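Local coordinates for sesquisabinene B synthase 2 (PDB 6A2A), which probably catalyses the metal-dependent cyclisation of farnesyl diphosphate to the sesquiterpene sesquisabinene B, as a plant terpene synthase of the Tpsb subfamily, at residues S165-E168 with A169-G173; R225-I228 with D229-E233; G486-Q489 with E490-R493; S515-A518 with E519-S523. One frame throughout, in Å; residues are numbered along the deposited sequence.

Interaction 1: residues S165-E168 with A169-G173; sequences SLYE and ASFLG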
ATOM      1  N   SER A 165      25.298 -37.020  14.499  1.00 19.48           N
ATOM      2  CA  SER A 165      23.854 -37.313  14.615  1.00 22.47           C
ATOM      3  C   SER A 165      23.415 -37.303  16.092  1.00 21.72           C
ATOM      4  O   SER A 165      22.309 -36.767  16.439  1.00 23.62           O
ATOM      5  CB  SER A 165      23.545 -38.619  13.946  1.00 21.23           C
ATOM      6  OG  SER A 165      23.660 -38.508  12.544  1.00 21.96           O
ATOM      7  N   LEU A 166      24.245 -37.760  16.990  1.00 21.82           N
ATOM      8  CA  LEU A 166      23.927 -37.739  18.419  1.00 25.12           C
ATOM      9  C   LEU A 166      23.796 -36.296  18.921  1.00 25.71           C
ATOM     10  O   LEU A 166      22.868 -35.947  19.665  1.00 22.29           O
ATOM     11  CB  LEU A 166      25.041 -38.439  19.186  1.00 22.76           C
ATOM     12  CG  LEU A 166      24.917 -38.488  20.705  1.00 21.70           C
ATOM     13  CD1 LEU A 166      23.670 -39.253  21.100  1.00 21.16           C
ATOM     14  CD2 LEU A 166      26.134 -39.117  21.319  1.00 22.75           C
ATOM     15  N   TYR A 167      24.782 -35.474  18.531  1.00 22.17           N
ATOM     16  CA  TYR A 167      24.763 -34.054  18.844  1.00 22.53           C
ATOM     17  C   TYR A 167      23.425 -33.475  18.405  1.00 19.19           C
ATOM     18  O   TYR A 167      22.791 -32.792  19.219  1.00 22.95           O
ATOM     19  CB  TYR A 167      25.907 -33.310  18.152  1.00 19.12           C
ATOM     20  CG  TYR A 167      25.854 -31.800  18.267  1.00 17.96           C
ATOM     21  CD1 TYR A 167      26.447 -31.149  19.333  1.00 18.95           C
ATOM     22  CD2 TYR A 167      25.351 -31.044  17.243  1.00 18.27           C
ATOM     23  CE1 TYR A 167      26.506 -29.764  19.403  1.00 21.90           C
ATOM     24  CE2 TYR A 167      25.330 -29.658  17.320  1.00 19.77           C
ATOM     25  CZ  TYR A 167      25.965 -29.017  18.377  1.00 18.57           C
ATOM     26  OH  TYR A 167      25.967 -27.641  18.400  1.00 19.43           O
ATOM     27  N   GLU A 168      23.022 -33.646  17.154  1.00 18.29           N
ATOM     28  CA  GLU A 168      21.855 -33.016  16.639  1.00 19.22           C
ATOM     29  C   GLU A 168      20.604 -33.534  17.380  1.00 22.58           C
ATOM     30  O   GLU A 168      19.681 -32.781  17.659  1.00 16.86           O
ATOM     31  CB  GLU A 168      21.654 -33.268  15.161  1.00 21.17           C
ATOM     32  CG  GLU A 168      22.738 -32.662  14.277  1.00 20.77           C
ATOM     33  CD  GLU A 168      22.689 -31.142  14.111  1.00 22.77           C
ATOM     34  OE1 GLU A 168      22.069 -30.441  14.979  1.00 20.15           O
ATOM     35  OE2 GLU A 168      23.211 -30.651  13.070  1.00 20.86           O
ATOM     36  N   ALA A 169      20.596 -34.831  17.676  1.00 21.03           N
ATOM     37  CA  ALA A 169      19.439 -35.459  18.363  1.00 21.26           C
ATOM     38  C   ALA A 169      19.243 -34.937  19.791  1.00 20.71           C
ATOM     39  O   ALA A 169      18.055 -34.831  20.244  1.00 22.52           O
ATOM     40  CB  ALA A 169      19.623 -36.968  18.377  1.00 20.19           C
ATOM     41  N   SER A 170      20.295 -34.616  20.466  1.00 19.21           N
ATOM     42  CA  SER A 170      20.314 -34.239  21.858  1.00 21.20           C
ATOM     43  C   SER A 170      19.426 -33.008  22.121  1.00 22.07           C
ATOM     44  O   SER A 170      18.854 -32.906  23.223  1.00 21.68           O
ATOM     45  CB  SER A 170      21.677 -34.028  22.397  1.00 20.36           C
ATOM     46  OG  SER A 170      22.273 -32.824  21.941  1.00 20.96           O
ATOM     47  N   PHE A 171      19.253 -32.207  21.090  1.00 19.77           N
ATOM     48  CA  PHE A 171      18.536 -30.905  21.200  1.00 21.62           C
ATOM     49  C   PHE A 171      17.034 -31.120  21.191  1.00 19.56           C
ATOM     50  O   PHE A 171      16.256 -30.139  21.373  1.00 18.38           O
ATOM     51  CB  PHE A 171      18.994 -29.917  20.119  1.00 19.36           C
ATOM     52  CG  PHE A 171      20.369 -29.431  20.422  1.00 17.96           C
ATOM     53  CD1 PHE A 171      20.602 -28.361  21.268  1.00 18.40           C
ATOM     54  CD2 PHE A 171      21.467 -30.099  19.890  1.00 18.16           C
ATOM     55  CE1 PHE A 171      21.872 -27.973  21.607  1.00 20.04           C
ATOM     56  CE2 PHE A 171      22.732 -29.680  20.225  1.00 16.67           C
ATOM     57  CZ  PHE A 171      22.954 -28.650  21.081  1.00 21.16           C
ATOM     58  N   LEU A 172      16.604 -32.343  20.975  1.00 17.51           N
ATOM     59  CA  LEU A 172      15.171 -32.668  21.013  1.00 19.40           C
ATOM     60  C   LEU A 172      14.774 -33.146  22.421  1.00 19.83           C
ATOM     61  O   LEU A 172      13.640 -33.552  22.634  1.00 21.80           O
ATOM     62  CB  LEU A 172      14.810 -33.688  19.934  1.00 19.17           C
ATOM     63  CG  LEU A 172      14.378 -33.155  18.578  1.00 19.31           C
ATOM     64  CD1 LEU A 172      13.049 -32.431  18.660  1.00 21.93           C
ATOM     65  CD2 LEU A 172      15.473 -32.296  17.939  1.00 19.45           C
ATOM     66  N   GLY A 173      15.700 -33.092  23.336  1.00 17.85           N
ATOM     67  CA  GLY A 173      15.516 -33.525  24.718  1.00 22.02           C
ATOM     68  C   GLY A 173      14.602 -32.602  25.532  1.00 23.56           C
ATOM     69  O   GLY A 173      14.347 -31.441  25.186  1.00 21.16           O
TER
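The last part of helix 160-170 and the turn after it, in the largely helical N-terminal domain of this terpene synthase, bring Tyr167 and Phe171 together one turn apart as a T-shaped aromatic pair. Phe171 presents its edge: CE2 sits 3.7 Å above the plane of the Tyr167 ring, over its centre, with the two planes turned 68° against each other. The tyrosine ring is brought under that edge by its first torsion, which sets CG anti to the backbone N (chi1 172°) and stands the ring beside the next turn. The Phe171 ring also has oxygen at its rim, with Tyr167 O 3.1 Å from Phe171 CD2 and Glu168 O further off near the same plane.

Ser170 uses its side chain to take up a carbonyl of the turn before it. With OG lying between the backbone N and the carbonyl carbon (chi1 73°), the hydroxyl turns back and donates to Tyr167 O, with 2.8 Å between Ser170 OG and that oxygen. Behind this, the helical ladder still runs from Ala169 N to Ser165 O at 2.9 Å and from Ser170 N to Leu166 O at 3.0 Å. The chain then leaves through a type I turn from Ser170 to Gly173.

Outside partners fix the polar ends: Tyr167 OH bonds to Ala210 O, Glu168 OE1 to Leu215 N and Ser165 OG to His122 ND1. Trp217 makes a second edge-to-face pair with Phe171, while helix 178-192 packs against Leu166 and Tyr167, and helix 121-133 against Ser165, Glu168 and Leu172.

Interaction 2: residues R225-I228 with D229-E233; sequences RWFI and DTYEE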
ATOM      1  N   ARG A 225      18.954 -22.724   1.984  1.00 22.19           N
ATOM      2  CA  ARG A 225      19.896 -22.212   0.992  1.00 22.18           C
ATOM      3  C   ARG A 225      21.318 -22.724   1.239  1.00 22.66           C
ATOM      4  O   ARG A 225      22.053 -22.982   0.259  1.00 23.12           O
ATOM      5  CB  ARG A 225      19.955 -20.685   1.001  1.00 21.90           C
ATOM      6  CG  ARG A 225      20.821 -20.114  -0.113  1.00 23.46           C
ATOM      7  CD  ARG A 225      20.272 -20.426  -1.483  1.00 24.37           C
ATOM      8  NE  ARG A 225      21.275 -20.068  -2.521  1.00 24.52           N
ATOM      9  CZ  ARG A 225      22.268 -20.853  -2.946  1.00 29.95           C
ATOM     10  NH1 ARG A 225      22.487 -22.021  -2.370  1.00 26.96           N
ATOM     11  NH2 ARG A 225      23.016 -20.483  -3.989  1.00 30.48           N
ATOM     12  N   TRP A 226      21.745 -22.804   2.490  1.00 20.67           N
ATOM     13  CA  TRP A 226      23.053 -23.339   2.827  1.00 20.05           C
ATOM     14  C   TRP A 226      23.108 -24.824   2.423  1.00 22.49           C
ATOM     15  O   TRP A 226      24.105 -25.292   1.826  1.00 21.23           O
ATOM     16  CB  TRP A 226      23.331 -23.202   4.316  1.00 21.08           C
ATOM     17  CG  TRP A 226      24.674 -23.693   4.735  1.00 21.29           C
ATOM     18  CD1 TRP A 226      25.851 -22.999   4.673  1.00 26.31           C
ATOM     19  CD2 TRP A 226      25.005 -25.013   5.202  1.00 21.86           C
ATOM     20  NE1 TRP A 226      26.876 -23.774   5.144  1.00 24.21           N
ATOM     21  CE2 TRP A 226      26.381 -25.011   5.479  1.00 24.41           C
ATOM     22  CE3 TRP A 226      24.269 -26.173   5.463  1.00 23.85           C
ATOM     23  CZ2 TRP A 226      27.035 -26.140   5.976  1.00 24.85           C
ATOM     24  CZ3 TRP A 226      24.919 -27.289   5.962  1.00 25.27           C
ATOM     25  CH2 TRP A 226      26.273 -27.262   6.218  1.00 22.65           C
ATOM     26  N   PHE A 227      22.072 -25.570   2.805  1.00 19.64           N
ATOM     27  CA  PHE A 227      22.103 -27.029   2.609  1.00 22.12           C
ATOM     28  C   PHE A 227      21.966 -27.393   1.119  1.00 22.04           C
ATOM     29  O   PHE A 227      22.428 -28.493   0.745  1.00 23.80           O
ATOM     30  CB  PHE A 227      21.037 -27.698   3.467  1.00 23.42           C
ATOM     31  CG  PHE A 227      21.129 -29.188   3.417  1.00 24.27           C
ATOM     32  CD1 PHE A 227      22.211 -29.837   3.967  1.00 26.96           C
ATOM     33  CD2 PHE A 227      20.209 -29.913   2.690  1.00 24.87           C
ATOM     34  CE1 PHE A 227      22.336 -31.217   3.817  1.00 29.21           C
ATOM     35  CE2 PHE A 227      20.294 -31.287   2.606  1.00 25.42           C
ATOM     36  CZ  PHE A 227      21.371 -31.930   3.162  1.00 27.79           C
ATOM     37  N   ILE A 228      21.337 -26.584   0.300  1.00 21.57           N
ATOM     38  CA  ILE A 228      21.291 -26.877  -1.148  1.00 24.42           C
ATOM     39  C   ILE A 228      22.736 -27.023  -1.679  1.00 26.83           C
ATOM     40  O   ILE A 228      23.036 -27.963  -2.410  1.00 27.13           O
ATOM     41  CB  ILE A 228      20.481 -25.825  -1.910  1.00 26.68           C
ATOM     42  CG1 ILE A 228      18.984 -26.073  -1.752  1.00 27.04           C
ATOM     43  CG2 ILE A 228      20.876 -25.778  -3.377  1.00 29.05           C
ATOM     44  CD1 ILE A 228      18.155 -24.892  -2.159  1.00 25.22           C
ATOM     45  N   ASP A 229      23.614 -26.105  -1.293  1.00 26.13           N
ATOM     46  CA  ASP A 229      25.026 -26.192  -1.661  1.00 28.75           C
ATOM     47  C   ASP A 229      25.746 -27.357  -1.041  1.00 33.52           C
ATOM     48  O   ASP A 229      26.517 -28.036  -1.718  1.00 31.50           O
ATOM     49  CB  ASP A 229      25.760 -24.910  -1.308  1.00 34.21           C
ATOM     50  CG  ASP A 229      25.352 -23.761  -2.160  1.00 32.55           C
ATOM     51  OD1 ASP A 229      24.643 -23.934  -3.146  1.00 36.79           O
ATOM     52  OD2 ASP A 229      25.695 -22.677  -1.756  1.00 38.26           O
ATOM     53  N   THR A 230      25.517 -27.618   0.248  1.00 27.72           N
ATOM     54  CA  THR A 230      26.167 -28.720   0.929  1.00 25.13           C
ATOM     55  C   THR A 230      25.710 -30.050   0.323  1.00 25.83           C
ATOM     56  O   THR A 230      26.554 -30.948   0.081  1.00 28.63           O
ATOM     57  CB  THR A 230      25.890 -28.640   2.437  1.00 25.38           C
ATOM     58  OG1 THR A 230      26.522 -27.458   2.945  1.00 26.39           O
ATOM     59  CG2 THR A 230      26.407 -29.843   3.199  1.00 27.86           C
ATOM     60  N   TYR A 231      24.398 -30.187   0.099  1.00 23.48           N
ATOM     61  CA  TYR A 231      23.826 -31.448  -0.391  1.00 27.30           C
ATOM     62  C   TYR A 231      24.420 -31.850  -1.755  1.00 28.35           C
ATOM     63  O   TYR A 231      24.584 -33.059  -2.043  1.00 27.81           O
ATOM     64  CB  TYR A 231      22.321 -31.315  -0.584  1.00 27.13           C
ATOM     65  CG  TYR A 231      21.617 -32.582  -0.973  1.00 22.88           C
ATOM     66  CD1 TYR A 231      21.847 -33.765  -0.306  1.00 25.83           C
ATOM     67  CD2 TYR A 231      20.718 -32.579  -2.013  1.00 25.00           C
ATOM     68  CE1 TYR A 231      21.173 -34.921  -0.653  1.00 28.00           C
ATOM     69  CE2 TYR A 231      20.035 -33.724  -2.374  1.00 27.18           C
ATOM     70  CZ  TYR A 231      20.285 -34.903  -1.711  1.00 27.55           C
ATOM     71  OH  TYR A 231      19.605 -36.028  -2.084  1.00 29.21           O
ATOM     72  N   GLU A 232      24.636 -30.865  -2.595  1.00 28.04           N
ATOM     73  CA  GLU A 232      25.128 -31.068  -3.975  1.00 31.75           C
ATOM     74  C   GLU A 232      26.489 -31.759  -3.925  1.00 35.65           C
ATOM     75  O   GLU A 232      26.717 -32.664  -4.735  1.00 34.03           O
ATOM     76  CB  GLU A 232      25.156 -29.759  -4.752  1.00 32.75           C
ATOM     77  CG  GLU A 232      25.623 -29.945  -6.191  1.00 39.15           C
ATOM     78  CD  GLU A 232      25.355 -28.796  -7.143  1.00 42.57           C
ATOM     79  OE1 GLU A 232      24.785 -27.808  -6.721  1.00 39.90           O
ATOM     80  OE2 GLU A 232      25.746 -28.891  -8.323  1.00 50.71           O
ATOM     81  N   GLU A 233      27.295 -31.410  -2.918  1.00 33.34           N
ATOM     82  CA  GLU A 233      28.672 -31.920  -2.695  1.00 38.33           C
ATOM     83  C   GLU A 233      28.697 -33.262  -1.941  1.00 36.09           C
ATOM     84  O   GLU A 233      29.791 -33.789  -1.721  1.00 38.70           O
ATOM     85  CB  GLU A 233      29.487 -30.902  -1.888  1.00 43.61           C
ATOM     86  CG  GLU A 233      29.626 -29.523  -2.526  1.00 52.93           C
ATOM     87  CD  GLU A 233      29.718 -28.319  -1.581  1.00 63.52           C
ATOM     88  OE1 GLU A 233      29.954 -28.505  -0.359  1.00 64.78           O
ATOM     89  OE2 GLU A 233      29.545 -27.173  -2.071  1.00 68.77           O
TER
HETATM   90  O   HOH W   1      24.454 -20.567   0.072  1.00 45.03           O
HETATM   91  O   HOH W   2      25.476 -21.346  -4.529  1.00 51.35           O
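Arg225 and Asp229, one turn apart on helix 220-232, form a salt bridge of 3.0 Å between NH1 of the arginine and OD1 of the aspartate. The bond is nearly straight (173°) and lies in the guanidinium plane, yet it meets OD1 from above the carboxylate plane; the two flat groups stand 82° apart. Two waters reinforce the pair: one accepts from Arg225 NH2 and donates to Asp229 OD1, the other donates to Asp229 OD2 and weakly to Arg225 O.

The next pair along the helix sets Thr230 against the indole of Trp226. Thr230 OG1 lies 3.2 Å above the ring plane, toward the rim, and Thr230 CB stands over the six-membered ring in a CH-pi contact. The hydroxyl donates weakly to Trp226 O, while Lys205 NZ bonds to it from outside. The third pair is apolar: Tyr231 CB lies over the face of Phe227 in a CH-pi contact, 3.8 Å from Phe227 CE2, and the two rings run near parallel but so far slid apart that they barely overlap. Tyr231 OH is hydrogen-bonded to Asn238 N.

A charged pair bridged by water thus lies one residue along from aromatic packing. Because each charge faces its opposite and both carry water as well, the two side chains are probably ionised and hold each other in place along the helix.

Interaction 3: residues G486-Q489 with E490-R493; sequences GASQ and EVAR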
ATOM      1  N   GLY A 486      27.175 -12.086  42.102  1.00 52.72           N
ATOM      2  CA  GLY A 486      28.556 -11.713  42.210  1.00 49.74           C
ATOM      3  C   GLY A 486      29.384 -12.646  41.339  1.00 52.07           C
ATOM      4  O   GLY A 486      30.514 -12.954  41.628  1.00 59.20           O
ATOM      5  N   ALA A 487      28.833 -13.084  40.232  1.00 47.72           N
ATOM      6  CA  ALA A 487      29.515 -14.001  39.378  1.00 43.43           C
ATOM      7  C   ALA A 487      30.343 -13.310  38.354  1.00 40.22           C
ATOM      8  O   ALA A 487      30.166 -12.175  38.103  1.00 42.38           O
ATOM      9  CB  ALA A 487      28.504 -14.890  38.716  1.00 45.96           C
ATOM     10  N   SER A 488      31.260 -14.023  37.743  1.00 41.63           N
ATOM     11  CA  SER A 488      32.084 -13.452  36.712  1.00 43.27           C
ATOM     12  C   SER A 488      31.367 -13.435  35.392  1.00 43.77           C
ATOM     13  O   SER A 488      30.379 -14.070  35.236  1.00 38.87           O
ATOM     14  CB  SER A 488      33.313 -14.279  36.524  1.00 44.52           C
ATOM     15  OG  SER A 488      32.985 -15.559  36.105  1.00 46.50           O
ATOM     16  N   GLN A 489      31.938 -12.756  34.417  1.00 43.09           N
ATOM     17  CA  GLN A 489      31.324 -12.704  33.121  1.00 43.38           C
ATOM     18  C   GLN A 489      31.233 -14.078  32.534  1.00 43.87           C
ATOM     19  O   GLN A 489      30.217 -14.422  32.016  1.00 42.48           O
ATOM     20  CB  GLN A 489      32.070 -11.795  32.182  1.00 44.68           C
ATOM     21  CG  GLN A 489      31.267 -11.324  30.997  1.00 48.47           C
ATOM     22  CD  GLN A 489      31.361 -12.253  29.811  1.00 50.16           C
ATOM     23  OE1 GLN A 489      30.413 -12.458  29.105  1.00 54.68           O
ATOM     24  NE2 GLN A 489      32.523 -12.809  29.597  1.00 42.29           N
ATOM     25  N   GLU A 490      32.268 -14.890  32.646  1.00 40.53           N
ATOM     26  CA  GLU A 490      32.223 -16.232  32.094  1.00 43.80           C
ATOM     27  C   GLU A 490      31.209 -17.147  32.771  1.00 40.38           C
ATOM     28  O   GLU A 490      30.518 -17.886  32.133  1.00 36.01           O
ATOM     29  CB  GLU A 490      33.604 -16.869  32.139  1.00 47.10           C
ATOM     30  CG  GLU A 490      34.655 -16.018  31.472  1.00 56.18           C
ATOM     31  CD  GLU A 490      35.009 -14.747  32.236  1.00 59.35           C
ATOM     32  OE1 GLU A 490      35.175 -14.782  33.453  1.00 60.52           O
ATOM     33  OE2 GLU A 490      35.132 -13.700  31.607  1.00 62.48           O
ATOM     34  N   VAL A 491      31.140 -17.077  34.085  1.00 38.75           N
ATOM     35  CA  VAL A 491      30.233 -17.902  34.835  1.00 34.78           C
ATOM     36  C   VAL A 491      28.818 -17.472  34.533  1.00 36.23           C
ATOM     37  O   VAL A 491      27.949 -18.289  34.391  1.00 31.81           O
ATOM     38  CB  VAL A 491      30.487 -17.782  36.329  1.00 37.63           C
ATOM     39  CG1 VAL A 491      29.325 -18.285  37.127  1.00 33.33           C
ATOM     40  CG2 VAL A 491      31.728 -18.555  36.704  1.00 40.83           C
ATOM     41  N   ALA A 492      28.607 -16.173  34.449  1.00 30.38           N
ATOM     42  CA  ALA A 492      27.298 -15.649  34.165  1.00 32.48           C
ATOM     43  C   ALA A 492      26.827 -15.988  32.747  1.00 31.88           C
ATOM     44  O   ALA A 492      25.699 -16.295  32.551  1.00 29.73           O
ATOM     45  CB  ALA A 492      27.274 -14.177  34.410  1.00 32.35           C
ATOM     46  N   ARG A 493      27.722 -15.942  31.776  1.00 32.13           N
ATOM     47  CA  ARG A 493      27.391 -16.297  30.424  1.00 31.71           C
ATOM     48  C   ARG A 493      27.003 -17.761  30.392  1.00 31.70           C
ATOM     49  O   ARG A 493      26.061 -18.124  29.765  1.00 28.71           O
ATOM     50  CB  ARG A 493      28.553 -16.019  29.474  1.00 30.08           C
ATOM     51  CG  ARG A 493      28.293 -16.373  28.028  1.00 30.66           C
ATOM     52  CD  ARG A 493      29.301 -15.836  27.022  1.00 33.53           C
ATOM     53  NE  ARG A 493      29.298 -14.394  26.908  1.00 36.50           N
ATOM     54  CZ  ARG A 493      28.574 -13.721  26.037  1.00 34.10           C
ATOM     55  NH1 ARG A 493      27.824 -14.343  25.190  1.00 35.11           N
ATOM     56  NH2 ARG A 493      28.616 -12.433  26.017  1.00 39.77           N
TER
HETATM   57  O   HOH W   3      35.421 -17.044  36.010  1.00 51.18           O
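Gln489, the first residue of helix 489-510, reaches along the helix to Arg493 one turn on. From CB the chain runs to CG and bends there (chi2 -89°), which turns the amide toward the arginine and lays it alongside, both side chains pointing the same way. At the tip the amide divides its work. OE1 accepts from Arg493 NE at 3.1 Å, in the carbonyl plane and on a lone pair, with the oxygen at the guanidinium edge; NE2 gives a weak bond to Glu490 OE2, whose carboxylate plane is turned 79° from the amide.

Just before it, Ser488 is the N-cap: its OG accepts from Val491 N at 3.1 Å, and its carbonyl starts the helical ladder by accepting from Ala492 N. A water also bonds to Ser488 OG and gives a weak bond to Glu490 OE1. Ala487 CB rests on Val491 CG1 at 3.8 Å, a small apolar contact beside the cap.

The guanidinium of Arg493 goes on to bond Leu462 O through NH1 and makes a cation-pi contact with Tyr538, while Ala492 packs on Ile478, Tyr481 and Met482 of helix 477-485, the preceding helix in the chain.

Interaction 4: residues S515-A518 with E519-S523; sequences SPFA and EPFLS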
ATOM      1  N   SER A 515      -2.199 -28.327  22.905  1.00 50.24           N
ATOM      2  CA  SER A 515      -3.531 -27.702  22.899  1.00 44.20           C
ATOM      3  C   SER A 515      -3.496 -26.575  23.932  1.00 39.17           C
ATOM      4  O   SER A 515      -2.876 -26.716  24.972  1.00 47.41           O
ATOM      5  CB  SER A 515      -4.635 -28.723  23.150  1.00 54.55           C
ATOM      6  OG  SER A 515      -5.580 -28.268  24.115  1.00 57.62           O
ATOM      7  N   PRO A 516      -4.148 -25.464  23.645  1.00 35.98           N
ATOM      8  CA  PRO A 516      -5.092 -25.201  22.566  1.00 33.39           C
ATOM      9  C   PRO A 516      -4.507 -24.700  21.242  1.00 32.74           C
ATOM     10  O   PRO A 516      -5.266 -24.419  20.309  1.00 34.81           O
ATOM     11  CB  PRO A 516      -5.953 -24.103  23.192  1.00 37.41           C
ATOM     12  CG  PRO A 516      -4.972 -23.306  23.979  1.00 37.01           C
ATOM     13  CD  PRO A 516      -4.045 -24.344  24.569  1.00 37.86           C
ATOM     14  N   PHE A 517      -3.175 -24.628  21.124  1.00 29.03           N
ATOM     15  CA  PHE A 517      -2.584 -24.060  19.916  1.00 27.68           C
ATOM     16  C   PHE A 517      -2.538 -25.066  18.765  1.00 27.74           C
ATOM     17  O   PHE A 517      -2.488 -26.271  18.976  1.00 27.48           O
ATOM     18  CB  PHE A 517      -1.204 -23.517  20.284  1.00 28.11           C
ATOM     19  CG  PHE A 517      -1.252 -22.371  21.255  1.00 23.11           C
ATOM     20  CD1 PHE A 517      -1.976 -21.241  20.925  1.00 26.18           C
ATOM     21  CD2 PHE A 517      -0.560 -22.408  22.450  1.00 26.46           C
ATOM     22  CE1 PHE A 517      -2.008 -20.166  21.788  1.00 26.92           C
ATOM     23  CE2 PHE A 517      -0.568 -21.312  23.303  1.00 27.49           C
ATOM     24  CZ  PHE A 517      -1.340 -20.222  22.995  1.00 27.51           C
ATOM     25  N   ALA A 518      -2.582 -24.530  17.565  1.00 27.82           N
ATOM     26  CA  ALA A 518      -2.511 -25.277  16.319  1.00 28.10           C
ATOM     27  C   ALA A 518      -1.506 -24.610  15.388  1.00 27.23           C
ATOM     28  O   ALA A 518      -1.101 -23.466  15.601  1.00 23.36           O
ATOM     29  CB  ALA A 518      -3.849 -25.300  15.640  1.00 28.58           C
ATOM     30  N   GLU A 519      -1.224 -25.291  14.302  1.00 25.55           N
ATOM     31  CA  GLU A 519      -0.548 -24.628  13.160  1.00 25.85           C
ATOM     32  C   GLU A 519      -1.424 -23.514  12.591  1.00 25.58           C
ATOM     33  O   GLU A 519      -2.644 -23.640  12.543  1.00 26.00           O
ATOM     34  CB  GLU A 519      -0.218 -25.658  12.078  1.00 24.64           C
ATOM     35  CG  GLU A 519       0.758 -26.723  12.568  1.00 25.66           C
ATOM     36  CD  GLU A 519       2.171 -26.265  12.865  1.00 27.61           C
ATOM     37  OE1 GLU A 519       2.465 -25.044  12.671  1.00 28.18           O
ATOM     38  OE2 GLU A 519       2.963 -27.086  13.351  1.00 25.70           O
ATOM     39  N   PRO A 520      -0.831 -22.420  12.120  1.00 22.26           N
ATOM     40  CA  PRO A 520       0.608 -22.201  12.021  1.00 20.84           C
ATOM     41  C   PRO A 520       1.267 -21.507  13.226  1.00 21.44           C
ATOM     42  O   PRO A 520       2.500 -21.386  13.284  1.00 21.78           O
ATOM     43  CB  PRO A 520       0.751 -21.260  10.825  1.00 20.94           C
ATOM     44  CG  PRO A 520      -0.529 -20.472  10.862  1.00 22.54           C
ATOM     45  CD  PRO A 520      -1.577 -21.473  11.310  1.00 21.73           C
ATOM     46  N   PHE A 521       0.494 -21.142  14.225  1.00 20.00           N
ATOM     47  CA  PHE A 521       1.025 -20.518  15.454  1.00 19.57           C
ATOM     48  C   PHE A 521       2.035 -21.401  16.196  1.00 20.09           C
ATOM     49  O   PHE A 521       3.013 -20.880  16.659  1.00 17.34           O
ATOM     50  CB  PHE A 521      -0.100 -20.103  16.407  1.00 19.81           C
ATOM     51  CG  PHE A 521       0.412 -19.309  17.579  1.00 16.95           C
ATOM     52  CD1 PHE A 521       0.846 -18.009  17.413  1.00 17.58           C
ATOM     53  CD2 PHE A 521       0.498 -19.867  18.829  1.00 18.49           C
ATOM     54  CE1 PHE A 521       1.323 -17.277  18.490  1.00 17.34           C
ATOM     55  CE2 PHE A 521       0.945 -19.134  19.916  1.00 20.60           C
ATOM     56  CZ  PHE A 521       1.387 -17.841  19.737  1.00 17.42           C
ATOM     57  N   LEU A 522       1.877 -22.741  16.230  1.00 17.65           N
ATOM     58  CA  LEU A 522       2.872 -23.561  16.850  1.00 20.02           C
ATOM     59  C   LEU A 522       4.242 -23.359  16.189  1.00 19.36           C
ATOM     60  O   LEU A 522       5.251 -23.282  16.864  1.00 21.44           O
ATOM     61  CB  LEU A 522       2.452 -25.022  16.673  1.00 21.24           C
ATOM     62  CG  LEU A 522       1.245 -25.456  17.478  1.00 21.84           C
ATOM     63  CD1 LEU A 522       0.839 -26.857  17.008  1.00 28.59           C
ATOM     64  CD2 LEU A 522       1.516 -25.424  18.967  1.00 23.01           C
ATOM     65  N   SER A 523       4.264 -23.329  14.873  1.00 19.37           N
ATOM     66  CA  SER A 523       5.531 -23.105  14.135  1.00 19.00           C
ATOM     67  C   SER A 523       6.096 -21.692  14.364  1.00 18.59           C
ATOM     68  O   SER A 523       7.326 -21.561  14.512  1.00 19.19           O
ATOM     69  CB  SER A 523       5.337 -23.345  12.686  1.00 19.98           C
ATOM     70  OG  SER A 523       5.167 -24.738  12.476  1.00 22.71           O
TER
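One face of the Phe517 ring is covered by Phe521, whose CE2 stands 3.6 Å above its plane, offset toward the rim. The two phenyl groups lie side by side and point the same way, their planes inclined at 46° and their centroids 4.9 Å apart. The nearest atoms are Phe517 CD1 and Phe521 CD2, at 3.5 Å. This pair marks the entry into helix 521-535, from the loop that follows helix 489-510 in the all-helical C-terminal part of the terpene synthase fold.

Phe521 swings its ring toward Phe517 with CG anti to its own N (chi1 -173°), whereas Phe517, still in the loop, has CG beside its N and anti to its carbonyl carbon. Leu522 packs against the base of the Phe517 side chain: its CD2 touches Phe517 CB at 3.6 Å, and its CG and CD1 lie against the carbonyl carbon of Ala518. Cis peptide bonds precede both Pro516 and Pro520, so the chain makes two sharp changes of direction around these residues.

The aromatic pair is buried among other helices. Phe448 and Val449 of helix 447-462 meet Phe517, Val442 of helix 436-443 touches both rings, and Tyr427 of helix 419-430 forms an edge-to-face pair with Phe521.

Polar bonds form at the start of the helix. Leu522 N donates to Ala518 O at 3.1 Å. Glu519, just ahead of the first turn, receives two bonds on one carboxylate oxygen: a weak one from Ser523 N, and one from Ser523 OG, which meets OE1 on its syn side at 2.7 Å.

All four contacts are local, each within a single helix or at its end, and follow one another along the chain without touching. Interactions 1 and 2 are the closest pair, with nearest atoms about 8 Å apart. Interactions 3 and 4 stand at the beginnings of consecutive helices, 489-510 and 521-535, yet their centres are 37 Å apart, because the long first helix separates them. Of the four, interaction 3 is the one near the metal site: the side chain of Arg493 is about 11 Å from that of Asn460, a magnesium ligand in this protein. The other three lie away from the metal-binding residues Asp316, Asp320, Glu394 and Asn460.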